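Local atomic coordinates of glycoside hydrolase family protein (Novosphingobium sp. PP1Y, PDB entry 6Q2F), a protein that probably cleaves terminal alpha-L-rhamnose from rhamnosylated substrates, as an alpha-L-rhamnosidase of the glycoside hydrolases. Residues 549-554 with 826-831; 765-770 with 802-807; 774-779 with 810-815; 792-797 with 817-822. One frame throughout, in Å; residues are numbered along the deposited sequence.

Contact 1: 549-554 with 826-831; sequences FLYDYR and ATPSNT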
loop_
_atom_site.group_PDB
_atom_site.type_symbol
_atom_site.label_atom_id
_atom_site.label_comp_id
_atom_site.label_asym_id
_atom_site.label_seq_id
_atom_site.Cartn_x
_atom_site.Cartn_y
_atom_site.Cartn_z
ATOM N N PHE A 549 17.213 -21.618 8.003
ATOM C CA PHE A 549 17.945 -21.264 6.796
ATOM C C PHE A 549 17.022 -20.618 5.778
ATOM O O PHE A 549 17.380 -19.612 5.155
ATOM C CB PHE A 549 18.616 -22.465 6.154
ATOM C CG PHE A 549 18.964 -22.213 4.716
ATOM C CD1 PHE A 549 19.963 -21.313 4.390
ATOM C CD2 PHE A 549 18.255 -22.818 3.694
ATOM C CE1 PHE A 549 20.284 -21.051 3.068
ATOM C CE2 PHE A 549 18.567 -22.555 2.371
ATOM C CZ PHE A 549 19.581 -21.668 2.058
ATOM N N LEU A 550 15.838 -21.194 5.577
ATOM C CA LEU A 550 14.926 -20.634 4.586
ATOM C C LEU A 550 14.489 -19.232 4.988
ATOM O O LEU A 550 14.452 -18.328 4.142
ATOM C CB LEU A 550 13.736 -21.579 4.382
ATOM C CG LEU A 550 14.217 -22.941 3.847
ATOM C CD1 LEU A 550 13.168 -24.044 3.980
ATOM C CD2 LEU A 550 14.706 -22.826 2.402
ATOM N N TYR A 551 14.199 -19.017 6.279
ATOM C CA TYR A 551 13.978 -17.662 6.788
ATOM C C TYR A 551 15.129 -16.734 6.410
ATOM O O TYR A 551 14.911 -15.620 5.916
ATOM C CB TYR A 551 13.802 -17.681 8.313
ATOM C CG TYR A 551 13.804 -16.292 8.944
ATOM C CD1 TYR A 551 14.987 -15.691 9.351
ATOM C CD2 TYR A 551 12.622 -15.575 9.106
ATOM C CE1 TYR A 551 15.000 -14.410 9.909
ATOM C CE2 TYR A 551 12.622 -14.291 9.677
ATOM C CZ TYR A 551 13.815 -13.718 10.060
ATOM O OH TYR A 551 13.844 -12.449 10.627
ATOM N N ASP A 552 16.366 -17.175 6.659
ATOM C CA ASP A 552 17.544 -16.380 6.312
ATOM C C ASP A 552 17.619 -16.128 4.812
ATOM O O ASP A 552 18.064 -15.061 4.369
ATOM C CB ASP A 552 18.823 -17.095 6.786
ATOM C CG ASP A 552 19.006 -17.024 8.294
ATOM O OD1 ASP A 552 18.423 -16.096 8.903
ATOM O OD2 ASP A 552 19.729 -17.884 8.863
ATOM N N TYR A 553 17.212 -17.114 4.013
ATOM C CA TYR A 553 17.236 -16.933 2.568
ATOM C C TYR A 553 16.194 -15.912 2.142
ATOM O O TYR A 553 16.498 -14.980 1.391
ATOM C CB TYR A 553 17.023 -18.280 1.876
ATOM C CG TYR A 553 17.343 -18.267 0.405
ATOM C CD1 TYR A 553 18.630 -18.546 -0.044
ATOM C CD2 TYR A 553 16.364 -17.970 -0.536
ATOM C CE1 TYR A 553 18.928 -18.542 -1.389
ATOM C CE2 TYR A 553 16.653 -17.950 -1.889
ATOM C CZ TYR A 553 17.943 -18.244 -2.310
ATOM O OH TYR A 553 18.251 -18.235 -3.648
ATOM N N ARG A 554 14.963 -16.051 2.645
ATOM C CA ARG A 554 13.932 -15.060 2.363
ATOM C C ARG A 554 14.367 -13.688 2.834
ATOM O O ARG A 554 14.109 -12.682 2.164
ATOM C CB ARG A 554 12.607 -15.461 3.023
ATOM C CG ARG A 554 11.974 -16.725 2.412
ATOM C CD ARG A 554 10.531 -16.885 2.878
ATOM N NE ARG A 554 10.452 -16.822 4.332
ATOM C CZ ARG A 554 10.694 -17.852 5.137
ATOM N NH1 ARG A 554 11.015 -19.039 4.635
ATOM N NH2 ARG A 554 10.605 -17.699 6.446
ATOM N N ALA A 826 12.135 -17.130 20.668
ATOM C CA ALA A 826 13.091 -17.837 19.820
ATOM C C ALA A 826 13.737 -16.855 18.855
ATOM O O ALA A 826 13.201 -15.777 18.592
ATOM C CB ALA A 826 12.419 -18.971 19.035
ATOM N N THR A 827 15.021 -17.280 18.286
ATOM C CA THR A 827 15.380 -16.543 17.086
ATOM C C THR A 827 14.851 -17.271 15.855
ATOM O O THR A 827 14.772 -18.503 15.849
ATOM C CB THR A 827 16.892 -16.382 16.948
ATOM O OG1 THR A 827 17.187 -15.827 15.660
ATOM C CG2 THR A 827 17.630 -17.737 17.062
ATOM N N PRO A 828 14.480 -16.522 14.811
ATOM C CA PRO A 828 14.104 -17.156 13.534
ATOM C C PRO A 828 15.280 -17.475 12.623
ATOM O O PRO A 828 15.070 -18.087 11.565
ATOM C CB PRO A 828 13.214 -16.095 12.881
ATOM C CG PRO A 828 13.865 -14.822 13.310
ATOM C CD PRO A 828 14.278 -15.060 14.771
ATOM N N SER A 829 16.492 -17.065 12.988
ATOM C CA SER A 829 17.656 -17.108 12.112
ATOM C C SER A 829 18.679 -18.129 12.607
ATOM O O SER A 829 18.725 -18.468 13.790
ATOM C CB SER A 829 18.295 -15.716 12.029
ATOM O OG SER A 829 19.508 -15.738 11.302
ATOM N N ASN A 830 19.493 -18.634 11.670
ATOM C CA ASN A 830 20.638 -19.496 11.965
ATOM C C ASN A 830 21.913 -18.707 12.230
ATOM O O ASN A 830 22.942 -19.315 12.557
ATOM C CB ASN A 830 20.916 -20.450 10.802
ATOM C CG ASN A 830 20.054 -21.679 10.832
ATOM O OD1 ASN A 830 19.605 -22.107 11.890
ATOM N ND2 ASN A 830 19.839 -22.279 9.656
ATOM N N THR A 831 21.879 -17.379 12.071
ATOM C CA THR A 831 23.105 -16.589 12.147
ATOM C C THR A 831 23.830 -16.807 13.474
ATOM O O THR A 831 25.035 -17.097 13.500
ATOM C CB THR A 831 22.781 -15.111 11.929
ATOM O OG1 THR A 831 22.400 -14.918 10.563
ATOM C CG2 THR A 831 24.004 -14.211 12.251
#

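Contact 2: 765-770 with 802-807; sequences INFNAL and TLAALR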
loop_
_atom_site.group_PDB
_atom_site.type_symbol
_atom_site.label_atom_id
_atom_site.label_comp_id
_atom_site.label_asym_id
_atom_site.label_seq_id
_atom_site.Cartn_x
_atom_site.Cartn_y
_atom_site.Cartn_z
ATOM N N ILE A 765 8.685 0.980 13.815
ATOM C CA ILE A 765 10.116 0.863 13.544
ATOM C C ILE A 765 10.387 -0.570 13.124
ATOM O O ILE A 765 9.828 -1.511 13.703
ATOM C CB ILE A 765 11.004 1.239 14.753
ATOM C CG1 ILE A 765 10.666 0.398 15.980
ATOM C CG2 ILE A 765 10.856 2.692 15.107
ATOM C CD1 ILE A 765 11.730 0.539 17.096
ATOM N N ASN A 766 11.212 -0.737 12.096
ATOM C CA ASN A 766 11.632 -2.041 11.624
ATOM C C ASN A 766 13.041 -2.333 12.132
ATOM O O ASN A 766 13.607 -1.589 12.948
ATOM C CB ASN A 766 11.534 -2.101 10.092
ATOM C CG ASN A 766 12.518 -1.168 9.396
ATOM O OD1 ASN A 766 13.115 -0.292 10.023
ATOM N ND2 ASN A 766 12.665 -1.336 8.077
ATOM N N PHE A 767 13.620 -3.441 11.666
ATOM C CA PHE A 767 14.936 -3.834 12.157
ATOM C C PHE A 767 15.973 -2.755 11.867
ATOM O O PHE A 767 16.765 -2.402 12.748
ATOM C CB PHE A 767 15.330 -5.185 11.545
ATOM C CG PHE A 767 16.755 -5.614 11.830
ATOM C CD1 PHE A 767 17.058 -6.384 12.949
ATOM C CD2 PHE A 767 17.776 -5.275 10.956
ATOM C CE1 PHE A 767 18.370 -6.797 13.205
ATOM C CE2 PHE A 767 19.108 -5.686 11.192
ATOM C CZ PHE A 767 19.399 -6.457 12.313
ATOM N N ASN A 768 15.969 -2.195 10.653
ATOM C CA ASN A 768 16.969 -1.182 10.306
ATOM C C ASN A 768 16.832 0.053 11.187
ATOM O O ASN A 768 17.828 0.589 11.683
ATOM C CB ASN A 768 16.866 -0.755 8.838
ATOM C CG ASN A 768 17.891 0.343 8.498
ATOM O OD1 ASN A 768 17.600 1.546 8.592
ATOM N ND2 ASN A 768 19.110 -0.070 8.166
ATOM N N ALA A 769 15.607 0.548 11.355
ATOM C CA ALA A 769 15.403 1.696 12.229
ATOM C C ALA A 769 15.845 1.376 13.652
ATOM O O ALA A 769 16.544 2.170 14.279
ATOM C CB ALA A 769 13.941 2.140 12.192
ATOM N N LEU A 770 15.457 0.211 14.170
ATOM C CA LEU A 770 15.875 -0.178 15.516
ATOM C C LEU A 770 17.393 -0.143 15.660
ATOM O O LEU A 770 17.926 0.418 16.627
ATOM C CB LEU A 770 15.340 -1.573 15.861
ATOM C CG LEU A 770 15.935 -2.209 17.124
ATOM C CD1 LEU A 770 15.585 -1.404 18.381
ATOM C CD2 LEU A 770 15.497 -3.661 17.286
ATOM N N THR A 802 15.841 -11.876 16.454
ATOM C CA THR A 802 17.180 -12.297 16.114
ATOM C C THR A 802 18.177 -11.777 17.162
ATOM O O THR A 802 17.907 -10.822 17.907
ATOM C CB THR A 802 17.485 -11.802 14.703
ATOM O OG1 THR A 802 18.493 -12.612 14.114
ATOM C CG2 THR A 802 17.911 -10.354 14.726
ATOM N N LEU A 803 19.325 -12.449 17.254
ATOM C CA LEU A 803 20.336 -12.000 18.202
ATOM C C LEU A 803 20.760 -10.573 17.891
ATOM O O LEU A 803 20.913 -9.752 18.798
ATOM C CB LEU A 803 21.546 -12.941 18.197
ATOM C CG LEU A 803 22.677 -12.477 19.130
ATOM C CD1 LEU A 803 22.185 -12.336 20.570
ATOM C CD2 LEU A 803 23.860 -13.429 19.074
ATOM N N ALA A 804 20.925 -10.257 16.605
ATOM C CA ALA A 804 21.311 -8.911 16.194
ATOM C C ALA A 804 20.311 -7.869 16.687
ATOM O O ALA A 804 20.699 -6.798 17.165
ATOM C CB ALA A 804 21.433 -8.844 14.667
ATOM N N ALA A 805 19.013 -8.150 16.556
ATOM C CA ALA A 805 18.025 -7.212 17.072
ATOM C C ALA A 805 18.094 -7.163 18.585
ATOM O O ALA A 805 18.042 -6.086 19.182
ATOM C CB ALA A 805 16.611 -7.594 16.617
ATOM N N LEU A 806 18.200 -8.330 19.224
ATOM C CA LEU A 806 18.186 -8.371 20.685
ATOM C C LEU A 806 19.391 -7.640 21.260
ATOM O O LEU A 806 19.278 -6.932 22.275
ATOM C CB LEU A 806 18.150 -9.822 21.151
ATOM C CG LEU A 806 18.083 -10.056 22.656
ATOM C CD1 LEU A 806 16.820 -9.433 23.228
ATOM C CD2 LEU A 806 18.091 -11.551 22.912
ATOM N N ARG A 807 20.548 -7.784 20.606
ATOM C CA ARG A 807 21.749 -7.066 21.013
ATOM C C ARG A 807 21.508 -5.565 21.035
ATOM O O ARG A 807 21.848 -4.877 22.004
ATOM C CB ARG A 807 22.894 -7.385 20.063
ATOM C CG ARG A 807 23.645 -8.667 20.385
ATOM C CD ARG A 807 24.522 -9.060 19.186
ATOM N NE ARG A 807 25.492 -10.086 19.542
ATOM C CZ ARG A 807 26.303 -10.670 18.675
ATOM N NH1 ARG A 807 26.246 -10.329 17.394
ATOM N NH2 ARG A 807 27.167 -11.589 19.090
#

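Contact 3: 774-779 with 810-815; sequences LANDGE and AALVVG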
loop_
_atom_site.group_PDB
_atom_site.type_symbol
_atom_site.label_atom_id
_atom_site.label_comp_id
_atom_site.label_asym_id
_atom_site.label_seq_id
_atom_site.Cartn_x
_atom_site.Cartn_y
_atom_site.Cartn_z
ATOM N N LEU A 774 18.128 4.695 16.105
ATOM C CA LEU A 774 17.755 5.061 17.457
ATOM C C LEU A 774 18.986 5.125 18.344
ATOM O O LEU A 774 19.830 4.228 18.320
ATOM C CB LEU A 774 16.761 4.049 18.021
ATOM C CG LEU A 774 15.415 3.974 17.323
ATOM C CD1 LEU A 774 14.483 3.099 18.129
ATOM C CD2 LEU A 774 14.859 5.379 17.197
ATOM N N ALA A 775 19.077 6.199 19.124
ATOM C CA ALA A 775 20.146 6.392 20.082
ATOM C C ALA A 775 19.548 6.862 21.396
ATOM O O ALA A 775 18.426 7.370 21.437
ATOM C CB ALA A 775 21.176 7.401 19.577
ATOM N N ASN A 776 20.314 6.686 22.475
ATOM C CA ASN A 776 19.862 7.133 23.787
ATOM C C ASN A 776 19.933 8.652 23.895
ATOM O O ASN A 776 20.895 9.278 23.448
ATOM C CB ASN A 776 20.719 6.515 24.898
ATOM C CG ASN A 776 20.639 4.994 24.935
ATOM O OD1 ASN A 776 21.603 4.307 24.623
ATOM N ND2 ASN A 776 19.491 4.469 25.361
ATOM N N ASP A 777 18.914 9.250 24.498
ATOM C CA ASP A 777 19.001 10.641 24.952
ATOM C C ASP A 777 18.300 10.653 26.306
ATOM O O ASP A 777 17.069 10.809 26.391
ATOM C CB ASP A 777 18.382 11.623 23.962
ATOM C CG ASP A 777 18.507 13.076 24.424
ATOM O OD1 ASP A 777 19.625 13.467 24.830
ATOM O OD2 ASP A 777 17.501 13.824 24.383
ATOM N N GLY A 778 19.083 10.468 27.351
ATOM C CA GLY A 778 18.516 10.350 28.677
ATOM C C GLY A 778 17.676 9.098 28.743
ATOM O O GLY A 778 18.170 7.979 28.578
ATOM N N GLU A 779 16.386 9.274 28.996
ATOM C CA GLU A 779 15.471 8.146 29.050
ATOM C C GLU A 779 14.769 7.920 27.716
ATOM O O GLU A 779 13.988 6.973 27.598
ATOM C CB GLU A 779 14.443 8.353 30.174
ATOM C CG GLU A 779 13.190 9.153 29.757
ATOM C CD GLU A 779 13.371 10.671 29.826
ATOM O OE1 GLU A 779 12.377 11.382 30.125
ATOM O OE2 GLU A 779 14.503 11.155 29.575
ATOM N N ALA A 810 18.963 -4.650 23.816
ATOM C CA ALA A 810 19.626 -4.682 25.115
ATOM C C ALA A 810 20.561 -3.498 25.286
ATOM O O ALA A 810 20.633 -2.912 26.371
ATOM C CB ALA A 810 20.399 -5.992 25.287
ATOM N N ALA A 811 21.296 -3.133 24.233
ATOM C CA ALA A 811 22.248 -2.037 24.373
ATOM C C ALA A 811 21.520 -0.713 24.601
ATOM O O ALA A 811 21.969 0.126 25.394
ATOM C CB ALA A 811 23.148 -1.958 23.139
ATOM N N LEU A 812 20.385 -0.509 23.928
ATOM C CA LEU A 812 19.630 0.718 24.148
ATOM C C LEU A 812 19.047 0.753 25.556
ATOM O O LEU A 812 19.123 1.781 26.236
ATOM C CB LEU A 812 18.527 0.855 23.102
ATOM C CG LEU A 812 18.989 1.054 21.656
ATOM C CD1 LEU A 812 17.818 0.884 20.702
ATOM C CD2 LEU A 812 19.615 2.432 21.486
ATOM N N VAL A 813 18.459 -0.363 26.001
ATOM C CA VAL A 813 17.990 -0.488 27.382
ATOM C C VAL A 813 19.113 -0.150 28.356
ATOM O O VAL A 813 18.985 0.761 29.183
ATOM C CB VAL A 813 17.427 -1.900 27.640
ATOM C CG1 VAL A 813 17.099 -2.076 29.110
ATOM C CG2 VAL A 813 16.177 -2.146 26.807
ATOM N N VAL A 814 20.243 -0.867 28.259
ATOM C CA VAL A 814 21.355 -0.629 29.186
ATOM C C VAL A 814 21.837 0.820 29.092
ATOM O O VAL A 814 22.284 1.410 30.083
ATOM C CB VAL A 814 22.484 -1.645 28.935
ATOM C CG1 VAL A 814 23.757 -1.276 29.705
ATOM C CG2 VAL A 814 22.018 -3.044 29.386
ATOM N N GLY A 815 21.714 1.432 27.906
ATOM C CA GLY A 815 22.084 2.827 27.731
ATOM C C GLY A 815 21.058 3.828 28.250
ATOM O O GLY A 815 21.313 5.035 28.178
#

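Contact 4: 792-797 with 817-822; sequences IYLGGS and ATVVGK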
loop_
_atom_site.group_PDB
_atom_site.type_symbol
_atom_site.label_atom_id
_atom_site.label_comp_id
_atom_site.label_asym_id
_atom_site.label_seq_id
_atom_site.Cartn_x
_atom_site.Cartn_y
_atom_site.Cartn_z
ATOM N N ILE A 792 10.196 1.791 23.304
ATOM C CA ILE A 792 9.991 0.837 22.228
ATOM C C ILE A 792 8.932 -0.132 22.709
ATOM O O ILE A 792 8.982 -0.591 23.853
ATOM C CB ILE A 792 11.293 0.083 21.884
ATOM C CG1 ILE A 792 12.277 0.999 21.159
ATOM C CG2 ILE A 792 10.993 -1.156 21.045
ATOM C CD1 ILE A 792 13.686 0.422 21.047
ATOM N N TYR A 793 7.978 -0.447 21.851
ATOM C CA TYR A 793 6.981 -1.464 22.150
ATOM C C TYR A 793 7.251 -2.693 21.290
ATOM O O TYR A 793 7.461 -2.568 20.084
ATOM C CB TYR A 793 5.575 -0.927 21.900
ATOM C CG TYR A 793 4.521 -1.951 22.172
ATOM C CD1 TYR A 793 4.087 -2.194 23.467
ATOM C CD2 TYR A 793 3.947 -2.682 21.132
ATOM C CE1 TYR A 793 3.114 -3.144 23.733
ATOM C CE2 TYR A 793 2.974 -3.635 21.389
ATOM C CZ TYR A 793 2.567 -3.870 22.691
ATOM O OH TYR A 793 1.610 -4.823 22.962
ATOM N N LEU A 794 7.248 -3.876 21.909
ATOM C CA LEU A 794 7.503 -5.113 21.165
ATOM C C LEU A 794 6.164 -5.664 20.707
ATOM O O LEU A 794 5.438 -6.284 21.484
ATOM C CB LEU A 794 8.264 -6.127 22.010
ATOM C CG LEU A 794 9.608 -5.625 22.534
ATOM C CD1 LEU A 794 10.286 -6.728 23.292
ATOM C CD2 LEU A 794 10.496 -5.135 21.395
ATOM N N GLY A 795 5.837 -5.440 19.437
ATOM C CA GLY A 795 4.583 -5.918 18.888
ATOM C C GLY A 795 4.804 -6.748 17.644
ATOM O O GLY A 795 5.901 -7.287 17.446
ATOM N N GLY A 796 3.774 -6.859 16.806
ATOM C CA GLY A 796 3.933 -7.554 15.539
ATOM C C GLY A 796 4.382 -8.986 15.744
ATOM O O GLY A 796 3.795 -9.738 16.525
ATOM N N SER A 797 5.457 -9.365 15.052
ATOM C CA SER A 797 5.986 -10.718 15.123
ATOM C C SER A 797 7.218 -10.813 16.017
ATOM O O SER A 797 8.009 -11.750 15.874
ATOM C CB SER A 797 6.320 -11.225 13.721
ATOM O OG SER A 797 7.444 -10.540 13.196
ATOM N N ALA A 817 17.240 3.391 27.863
ATOM C CA ALA A 817 15.923 3.401 27.242
ATOM C C ALA A 817 14.967 2.431 27.929
ATOM O O ALA A 817 15.369 1.494 28.620
ATOM C CB ALA A 817 16.017 3.055 25.755
ATOM N N THR A 818 13.683 2.652 27.689
ATOM C CA THR A 818 12.613 1.798 28.184
ATOM C C THR A 818 12.054 0.948 27.053
ATOM O O THR A 818 11.807 1.455 25.951
ATOM C CB THR A 818 11.497 2.643 28.807
ATOM O OG1 THR A 818 12.071 3.527 29.778
ATOM C CG2 THR A 818 10.446 1.765 29.466
ATOM N N VAL A 819 11.856 -0.337 27.328
ATOM C CA VAL A 819 11.217 -1.265 26.403
ATOM C C VAL A 819 9.978 -1.823 27.082
ATOM O O VAL A 819 10.031 -2.240 28.244
ATOM C CB VAL A 819 12.148 -2.420 25.980
ATOM C CG1 VAL A 819 11.344 -3.546 25.327
ATOM C CG2 VAL A 819 13.214 -1.926 25.055
ATOM N N VAL A 820 8.859 -1.800 26.363
ATOM C CA VAL A 820 7.609 -2.399 26.814
ATOM C C VAL A 820 7.345 -3.614 25.941
ATOM O O VAL A 820 7.180 -3.484 24.719
ATOM C CB VAL A 820 6.446 -1.405 26.727
ATOM C CG1 VAL A 820 5.136 -2.067 27.184
ATOM C CG2 VAL A 820 6.776 -0.166 27.527
ATOM N N GLY A 821 7.290 -4.779 26.560
ATOM C CA GLY A 821 7.004 -5.991 25.823
ATOM C C GLY A 821 7.445 -7.210 26.588
ATOM O O GLY A 821 8.230 -7.142 27.533
ATOM N N LYS A 822 6.943 -8.353 26.147
ATOM C CA LYS A 822 7.304 -9.617 26.758
ATOM C C LYS A 822 8.485 -10.239 26.023
ATOM O O LYS A 822 8.763 -9.936 24.852
ATOM C CB LYS A 822 6.102 -10.561 26.784
ATOM C CG LYS A 822 5.076 -10.130 27.834
ATOM C CD LYS A 822 3.790 -10.940 27.808
ATOM C CE LYS A 822 2.845 -10.452 28.904
ATOM N NZ LYS A 822 1.474 -11.037 28.793
#

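Contact 1: 549-554 with 826-831
Pro828 points its CB and CG at one face of the Tyr551 ring. Its CB sits 3.6 Å from the ring centroid and only 6° off the ring normal, a clear CH-pi contact. Pro828 CG is shifted toward the phenol end and comes 3.4 Å from Tyr551 CZ. The carbonyl Pro828 O approaches the other end of the ring, 3.3 Å from Tyr551 CD1. Tyr551 reaches this place because its CG is anti to the backbone N (chi1 170°). Its hydroxyl is hydrogen-bonded to Glu740 O and to Arg555. Replacing Tyr551 by an alanine would probably leave Pro828 CB and CG without the ring face they meet and open a gap there.

The loop up to Asn830 leads into helix 831-834, and Ser829 caps its start: Ser829 OG accepts from Thr831 N at 3.0 Å. An ST turn comes just before, with Thr827 OG1 accepting from Ser829 N. Asp552, on the long helix 543-575, grips this capping turn with both carboxylate oxygens. Ser829 OG donates to Asp552 OD1 at 2.7 Å, and Asn830 N donates to Asp552 OD2 at 2.9 Å. Both donors come from the syn sides and lie somewhat out of the carboxylate plane. Two bonds to one flat group fix its rotation, and Tyr526 OH adds a further bond to OD2. The Ser829 hydroxyl therefore links the carboxylate to the helix start. Asn830 ND2 lies beside Phe549, 3.7 Å from its CB, and donates to Gln545 O.

Contact 2: 765-770 with 802-807
The backbones of 765-770 and 802-807 come nearest at Phe767 and Ala805, whose CA atoms are 6.7 Å apart, where two helices have just begun. No hydrogen bond joins the two segments, and the contact is apolar.

Phe767 does most of the touching. Its CG stands opposite the backbone N about the first torsion (chi1 172°), and this carries the ring out to the neighbouring helix. The ring meets that helix along its rim. Ala804 CB lies in the ring plane, 3.9 Å from Phe767 CZ. Ala805 N is also at the edge, 3.7 Å from Phe767 CE1. The methyl of Ala805 sits alongside, its CB 3.9 Å from Phe767 CD1. Thr802 CG2 approaches obliquely, 3.9 Å from Phe767 CE1, and the two side chains cross at about a right angle. Arg555 makes a cation-pi contact with the same ring.

Leu770 comes one turn later, with its CD2 4.1 Å from Ala805 CB. The small Ala804 and Ala805 let the ring come close to the helix backbone. Replacing Phe767 by an alanine would probably leave the methyls of Thr802, Ala804 and Ala805 without their partner and Arg555 without its ring.

Both segments include an N-cap position. Asn766 caps its helix, with OD1 accepting from Ala769 N at 2.9 Å, while the side chain of Thr802 makes no capping bond. Helices 767-773 and 803-814 each follow a strand of one mixed sheet, and the packing of their first turns is that of neighbouring helices on a layered alpha/beta fold.

Contact 3: 774-779 with 810-815
A beta hairpin, strands 775-777 and 780-782, meets the C-terminal end of helix 803-814 through Asn776 and Leu812. The strand 775-777 and the helix segment 810-814 run almost parallel, at 12°, and their axes approach to 8.4 Å.

The side chain of Asn776 carries the polar part. Asn776 ND2 donates to Leu812 O at 2.9 Å, with an angle of 159° at the hydrogen. The acceptor lies close to the amide plane of Asn776, so the amide presents its N-H squarely. It comes to the carbonyl well to one side of the C=O direction. The bond uses a carbonyl of the last helical turn, which also has a probable hydrogen bond from Ala817 N. Two donors probably share this oxygen near the end of the helix.

Gly815 lies beside the same amide. Its O is 3.3 Å from Asn776 CG, a packing contact, and Asn776 OD1 is 3.5 Å from Gly815 CA. A beta carbon on Gly815 would fall about 2.2 Å from Asn776 OD1, so the close fit depends on glycine.

Leu812 supplies the apolar part. Its CG is anti to the carbonyl carbon (chi1 -66°), and its branches point to the start of the strand. Leu812 CD2 is 3.6 Å from Leu774 O, and Leu812 CD1 is 4.3 Å from Leu774 CB. Leu781 of the second hairpin strand also touches Leu812.

Gly778 and Glu779 have the backbone angles of a type II' turn, the tight two-residue link of many hairpins. Here the hairpin borders the helix of a beta-alpha-beta unit.

Contact 4: 792-797 with 817-822
Val820 O approaches the Tyr793 ring obliquely, 3.6 Å from CD1. Val820 CG1 comes to the rim of the ring, 3.9 Å from Tyr793 CD1. The Tyr736 ring also meets it, the planes at about 45°. The phenol end is hydrogen-bonded to Gln866 NE2.

Beneath these side chains run two parallel strands, 792-794 and 818-820, with axes 4.8 Å apart. Ile792 N donates to Thr818 O at 3.1 Å, Val820 N to Ile792 O at 2.8 Å, and Leu794 N to Val820 O at 2.8 Å. Val820 O also receives a CA-H...O contact from Tyr793 CA. On the face opposite Tyr793, Ile792 and Val819 pack against Leu809 of helix 803-814, the helix of this beta-alpha-beta crossover. Leu794 crosses Val819, with CG 3.9 Å from Val819 CG1.

Gly821 comes next to Leu794, its CA 4.0 Å from Leu794 CB. A beta carbon there would clash with that atom, and the backbone angles of Gly821 would also jam it against the preceding carbonyl oxygen. The near-straight backbone bonds satisfy buried polar atoms, while Ile792 and Val819 make an apolar layer toward helix 803-814.

Overall arrangement
Contacts 1, 2 and 4 are largely buried, while contact 3 lies nearer the surface, its hairpin end exposed. Contacts 2 and 3 use opposite ends of helix 803-814, and contact 4 pairs the strands before and after that helix. Their side chains meet: Leu770 touches both Leu812 and Ile792, and Val813 packs on Val819. Contact 1 differs. It ties the loop after strand 818-820 to the long helix 543-575, and touches contact 2 at Thr802. The chemistry follows the place: backbone ladder in the sheet, apolar packing between helix starts, a single side-chain hydrogen bond from an asparagine near the helix end, and a carboxylate and a CH-pi contact at helix 543-575.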